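Local coordinates for protein phosphoserine aminotransferase (PDB 1BT4) that catalyses the pyridoxal-phosphate-dependent, reversible transamination of 3-phosphohydroxypyruvate to phosphoserine in serine biosynthesis, and a parallel step on the way to pyridoxine 5'-phosphate, at residues A[171-176]-A[188-193]; A[268-273]-A[339-344]. All blocks are in the same frame, centred on the assembly; numbering follows the deposited sequence.

Interaction 1 (A[171-176]-A[188-193]); sequences GDMSSD and GLVYAG. With PLP (pyridoxal-5'-phosphate), chain B.
In the central mixed sheet that carries the cofactor, neighbouring strands 169-172 and 189-193 run parallel, Gly171 paired with Val190 and Asp172 with Tyr191. Gly171 N donates to Leu189 O (3.0 Å) and Gly171 O receives Tyr191 N; Met173 N, one residue past the end of the first strand, meets Tyr191 O at 2.8 Å. On the face bearing Asp172, the Tyr191 ring lies with Asp172 CA over it, a CH-pi contact 3.9 Å from the centroid, while its hydroxyl continues to His146.

The strand end is where class-V aminotransferases hold pyridoxal phosphate. With CG swung anti to the backbone N (chi1 -178°), the Asp172 carboxylate brings OD2 to 2.7 Å from PLP N1. Its OD1 takes two donors, Ser174 N in an Asx turn and Ser174 OG (2.8 Å) on the syn lone pair, which fixes the rotation of the group. An asparagine here would probably leave the pyridine nitrogen without its negatively charged mate. Ser174 CB packs against PLP C3 (3.3 Å), and its OG weakly accepts Gly193 N. Met173 SD reaches back to Val190 CG1 (3.7 Å), on the face of the sheet that Val190 occupies.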
loop_
_atom_site.group_PDB
_atom_site.type_symbol
_atom_site.label_atom_id
_atom_site.label_comp_id
_atom_site.label_asym_id
_atom_site.label_seq_id
_atom_site.Cartn_x
_atom_site.Cartn_y
_atom_site.Cartn_z
ATOM N N GLY A 171 11.573 -4.472 17.200
ATOM C CA GLY A 171 12.199 -3.208 16.863
ATOM C C GLY A 171 11.743 -2.518 15.595
ATOM O O GLY A 171 11.631 -3.129 14.530
ATOM N N ASP A 172 11.452 -1.229 15.730
ATOM C CA ASP A 172 11.034 -0.403 14.607
ATOM C C ASP A 172 12.329 0.040 13.918
ATOM O O ASP A 172 13.096 0.845 14.467
ATOM C CB ASP A 172 10.258 0.814 15.118
ATOM C CG ASP A 172 9.747 1.701 14.003
ATOM O OD1 ASP A 172 10.139 1.524 12.823
ATOM O OD2 ASP A 172 8.928 2.587 14.319
ATOM N N MET A 173 12.585 -0.520 12.738
ATOM C CA MET A 173 13.792 -0.193 11.985
ATOM C C MET A 173 13.487 0.532 10.689
ATOM O O MET A 173 14.272 0.465 9.740
ATOM C CB MET A 173 14.606 -1.457 11.687
ATOM C CG MET A 173 15.243 -2.091 12.910
ATOM S SD MET A 173 16.229 -3.535 12.482
ATOM C CE MET A 173 17.066 -3.884 14.054
ATOM N N SER A 174 12.367 1.250 10.662
ATOM C CA SER A 174 11.960 1.987 9.473
ATOM C C SER A 174 13.082 2.797 8.841
ATOM O O SER A 174 13.351 2.650 7.649
ATOM C CB SER A 174 10.784 2.913 9.781
ATOM O OG SER A 174 9.632 2.189 10.176
ATOM N N SER A 175 13.791 3.579 9.651
ATOM C CA SER A 175 14.850 4.426 9.120
ATOM C C SER A 175 16.292 3.909 9.075
ATOM O O SER A 175 17.174 4.616 8.593
ATOM C CB SER A 175 14.785 5.831 9.739
ATOM O OG SER A 175 15.016 5.796 11.132
ATOM N N ASP A 176 16.561 2.704 9.568
ATOM C CA ASP A 176 17.931 2.200 9.474
ATOM C C ASP A 176 18.082 0.743 9.061
ATOM O O ASP A 176 19.195 0.225 9.009
ATOM C CB ASP A 176 18.761 2.524 10.728
ATOM C CG ASP A 176 18.470 1.610 11.910
ATOM O OD1 ASP A 176 17.509 0.812 11.869
ATOM O OD2 ASP A 176 19.226 1.699 12.904
ATOM N N GLY A 188 12.508 -10.946 17.805
ATOM C CA GLY A 188 11.382 -11.822 17.578
ATOM C C GLY A 188 10.678 -11.266 16.357
ATOM O O GLY A 188 10.246 -12.011 15.470
ATOM N N LEU A 189 10.591 -9.938 16.306
ATOM C CA LEU A 189 9.947 -9.249 15.203
ATOM C C LEU A 189 10.617 -7.908 14.927
ATOM O O LEU A 189 10.801 -7.081 15.828
ATOM C CB LEU A 189 8.456 -9.048 15.497
ATOM C CG LEU A 189 7.534 -8.639 14.342
ATOM C CD1 LEU A 189 6.118 -9.011 14.677
ATOM C CD2 LEU A 189 7.635 -7.165 14.032
ATOM N N VAL A 190 10.982 -7.717 13.664
ATOM C CA VAL A 190 11.614 -6.497 13.171
ATOM C C VAL A 190 10.711 -5.936 12.064
ATOM O O VAL A 190 10.190 -6.690 11.259
ATOM C CB VAL A 190 13.026 -6.820 12.612
ATOM C CG1 VAL A 190 13.450 -5.795 11.567
ATOM C CG2 VAL A 190 14.034 -6.857 13.742
ATOM N N TYR A 191 10.488 -4.627 12.038
ATOM C CA TYR A 191 9.637 -4.057 10.993
ATOM C C TYR A 191 10.150 -2.740 10.442
ATOM O O TYR A 191 10.920 -2.048 11.100
ATOM C CB TYR A 191 8.176 -3.936 11.454
ATOM C CG TYR A 191 7.922 -2.956 12.579
ATOM C CD1 TYR A 191 8.275 -3.262 13.892
ATOM C CD2 TYR A 191 7.260 -1.751 12.340
ATOM C CE1 TYR A 191 7.970 -2.399 14.938
ATOM C CE2 TYR A 191 6.949 -0.883 13.380
ATOM C CZ TYR A 191 7.304 -1.215 14.671
ATOM O OH TYR A 191 6.971 -0.373 15.697
ATOM N N ALA A 192 9.724 -2.411 9.220
ATOM C CA ALA A 192 10.162 -1.186 8.558
ATOM C C ALA A 192 9.325 -0.745 7.363
ATOM O O ALA A 192 9.045 -1.544 6.463
ATOM C CB ALA A 192 11.611 -1.342 8.108
ATOM N N GLY A 193 8.907 0.522 7.369
ATOM C CA GLY A 193 8.191 1.055 6.227
ATOM C C GLY A 193 9.304 1.092 5.183
ATOM O O GLY A 193 10.433 1.475 5.503
HETATM N N1 PLP B . 8.627 4.705 12.751
HETATM C C2 PLP B . 9.849 5.131 12.346
HETATM C C2A PLP B . 11.035 4.883 13.225
HETATM C C3 PLP B . 9.933 5.777 11.107
HETATM O O3 PLP B . 11.116 6.238 10.673
HETATM C C4 PLP B . 8.778 5.964 10.324
HETATM C C4A PLP B . 8.936 6.551 8.940
HETATM C C5 PLP B . 7.516 5.509 10.818
HETATM C C6 PLP B . 7.490 4.879 12.034
HETATM C C5A PLP B . 6.174 5.743 10.108
HETATM O O4P PLP B . 6.164 5.110 8.828
HETATM P P PLP B . 4.818 5.278 7.954
HETATM O O1P PLP B . 4.955 4.352 6.772
HETATM O O2P PLP B . 4.650 6.747 7.705
HETATM O O3P PLP B . 3.645 4.782 8.863
HETATM O O HOH W 1 13.160 1.869 5.239
#

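Interaction 2 (A[268-273]-A[339-344]); sequences RKKASL and NAVPYE
Lys270 and Leu273 of helix 259-279 meet the turn and first residues of the C-terminal helix 343-359, in which Pro342 occupies the N-cap position. The contact joins two helices that lie far apart in sequence, at the point where the chain arriving from strand 333-336 turns into its last helix.

The polar part is the work of one lysine. Lys270 NZ donates to Val341 O, arriving in the carbonyl plane on a lone pair with a C=O...N angle of 139°; the modelled 2.5 Å between Lys270 NZ and Val341 O is unusually short, and its exact value is doubtful. A bend in the chain at chi3 (-60°) brings the ammonium round to this oxygen. The ammonium is also hydrogen-bonded to the carbonyls of Tyr338 and Ile337, backbone oxygens that would probably stabilise its positive charge. Asn339, at the start of the segment, binds Asn267 of the lysine's helix through OD1.

The apolar part belongs to Tyr343 and Leu273, whose side chains lie roughly perpendicular, with Leu273 CD2 3.7 Å from Tyr343 CE1. The tyrosine has CG anti to its own N (chi1 176°), and its ring extends alongside helix 259-279. Lys270 CG lies at the ring edge, 4.1 Å from Tyr343 CD1, the two side chains running antiparallel beside each other; Lys269 O is near the ring plane too, 4.0 Å from Tyr343 CE1. Beyond this contact, Leu273 also touches Glu347 and Val350 further along the C-terminal helix. At the far end of the ring both leucine methyls come close to the hydroxyl, Leu273 CD2 at 3.8 Å and Leu273 CD1 at 3.9 Å from Tyr343 OH.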
loop_
_atom_site.group_PDB
_atom_site.type_symbol
_atom_site.label_atom_id
_atom_site.label_comp_id
_atom_site.label_asym_id
_atom_site.label_seq_id
_atom_site.Cartn_x
_atom_site.Cartn_y
_atom_site.Cartn_z
ATOM N N ARG A 268 29.091 5.209 6.737
ATOM C CA ARG A 268 29.958 5.666 7.824
ATOM C C ARG A 268 30.871 6.803 7.339
ATOM O O ARG A 268 31.275 7.653 8.128
ATOM C CB ARG A 268 30.786 4.498 8.372
ATOM C CG ARG A 268 31.672 4.854 9.556
ATOM C CD ARG A 268 30.851 5.207 10.791
ATOM N NE ARG A 268 31.524 6.213 11.608
ATOM C CZ ARG A 268 30.989 7.383 11.949
ATOM N NH1 ARG A 268 29.764 7.707 11.552
ATOM N NH2 ARG A 268 31.685 8.239 12.685
ATOM N N LYS A 269 31.183 6.817 6.042
ATOM C CA LYS A 269 32.017 7.869 5.446
ATOM C C LYS A 269 31.214 9.145 5.261
ATOM O O LYS A 269 31.719 10.237 5.477
ATOM C CB LYS A 269 32.576 7.435 4.082
ATOM C CG LYS A 269 33.820 6.555 4.171
ATOM C CD LYS A 269 34.262 6.053 2.803
ATOM C CE LYS A 269 35.529 5.191 2.896
ATOM N NZ LYS A 269 35.374 4.005 3.792
ATOM N N LYS A 270 29.963 8.991 4.837
ATOM C CA LYS A 270 29.063 10.116 4.616
ATOM C C LYS A 270 28.728 10.835 5.907
ATOM O O LYS A 270 28.600 12.056 5.914
ATOM C CB LYS A 270 27.758 9.653 3.971
ATOM C CG LYS A 270 27.932 8.901 2.678
ATOM C CD LYS A 270 26.603 8.748 1.982
ATOM C CE LYS A 270 25.618 7.997 2.842
ATOM N NZ LYS A 270 24.377 7.704 2.099
ATOM N N ALA A 271 28.559 10.064 6.980
ATOM C CA ALA A 271 28.223 10.595 8.306
ATOM C C ALA A 271 29.367 11.342 8.996
ATOM O O ALA A 271 29.162 12.410 9.568
ATOM C CB ALA A 271 27.710 9.465 9.210
ATOM N N SER A 272 30.571 10.782 8.929
ATOM C CA SER A 272 31.736 11.395 9.554
ATOM C C SER A 272 32.156 12.676 8.857
ATOM O O SER A 272 32.814 13.522 9.457
ATOM C CB SER A 272 32.907 10.412 9.598
ATOM O OG SER A 272 33.256 9.989 8.293
ATOM N N LEU A 273 31.780 12.817 7.590
ATOM C CA LEU A 273 32.106 14.013 6.817
ATOM C C LEU A 273 31.249 15.173 7.328
ATOM O O LEU A 273 31.763 16.264 7.607
ATOM C CB LEU A 273 31.825 13.777 5.329
ATOM C CG LEU A 273 32.210 14.910 4.376
ATOM C CD1 LEU A 273 33.729 15.074 4.333
ATOM C CD2 LEU A 273 31.680 14.620 2.999
ATOM N N ASN A 339 20.988 4.856 2.664
ATOM C CA ASN A 339 21.813 4.062 1.733
ATOM C C ASN A 339 22.048 4.686 0.349
ATOM O O ASN A 339 23.187 4.797 -0.108
ATOM C CB ASN A 339 21.185 2.674 1.506
ATOM C CG ASN A 339 21.417 1.704 2.662
ATOM O OD1 ASN A 339 22.026 2.039 3.676
ATOM N ND2 ASN A 339 20.941 0.478 2.492
ATOM N N ALA A 340 20.954 5.072 -0.307
ATOM C CA ALA A 340 20.973 5.641 -1.656
ATOM C C ALA A 340 21.398 7.102 -1.818
ATOM O O ALA A 340 21.396 7.622 -2.940
ATOM C CB ALA A 340 19.631 5.415 -2.317
ATOM N N VAL A 341 21.703 7.781 -0.712
ATOM C CA VAL A 341 22.154 9.170 -0.786
ATOM C C VAL A 341 23.656 9.111 -1.061
ATOM O O VAL A 341 24.429 8.637 -0.233
ATOM C CB VAL A 341 21.859 9.953 0.513
ATOM C CG1 VAL A 341 22.452 11.345 0.431
ATOM C CG2 VAL A 341 20.356 10.047 0.739
ATOM N N PRO A 342 24.080 9.582 -2.248
ATOM C CA PRO A 342 25.481 9.596 -2.694
ATOM C C PRO A 342 26.443 10.358 -1.795
ATOM O O PRO A 342 26.057 11.303 -1.109
ATOM C CB PRO A 342 25.394 10.258 -4.072
ATOM C CG PRO A 342 23.987 9.955 -4.515
ATOM C CD PRO A 342 23.212 10.202 -3.262
ATOM N N TYR A 343 27.703 9.931 -1.803
ATOM C CA TYR A 343 28.736 10.586 -1.020
ATOM C C TYR A 343 28.932 12.014 -1.561
ATOM O O TYR A 343 29.310 12.923 -0.816
ATOM C CB TYR A 343 30.043 9.792 -1.103
ATOM C CG TYR A 343 31.202 10.457 -0.397
ATOM C CD1 TYR A 343 31.226 10.578 0.995
ATOM C CD2 TYR A 343 32.264 10.996 -1.123
ATOM C CE1 TYR A 343 32.279 11.227 1.645
ATOM C CE2 TYR A 343 33.324 11.643 -0.485
ATOM C CZ TYR A 343 33.326 11.758 0.896
ATOM O OH TYR A 343 34.373 12.414 1.510
ATOM N N GLU A 344 28.623 12.203 -2.847
ATOM C CA GLU A 344 28.749 13.503 -3.511
ATOM C C GLU A 344 27.736 14.535 -3.023
ATOM O O GLU A 344 28.033 15.731 -2.983
ATOM C CB GLU A 344 28.656 13.356 -5.035
ATOM C CG GLU A 344 29.878 12.684 -5.668
ATOM C CD GLU A 344 29.885 12.758 -7.199
ATOM O OE1 GLU A 344 28.936 13.331 -7.791
ATOM O OE2 GLU A 344 30.852 12.244 -7.810
#

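Both segments of interaction 1 precede those of interaction 2 in the sequence, and the two contacts do not touch: their centres are 22 Å apart and their nearest atoms about 6 Å. The centre of interaction 1 is about 6 Å, and that of interaction 2 about 16 Å, from the centre of the chain; the first borders the cofactor directly, whereas the second is partly exposed. From 339-344, the side chain of Asn339 is about 10 Å from that of Lys196 and about 14 Å from a bound PLP. Asn197, next to that lysine, hydrogen-bonds to Asn339 N. The cofactor site itself is completed by Thr238 and Asn237 of the second subunit.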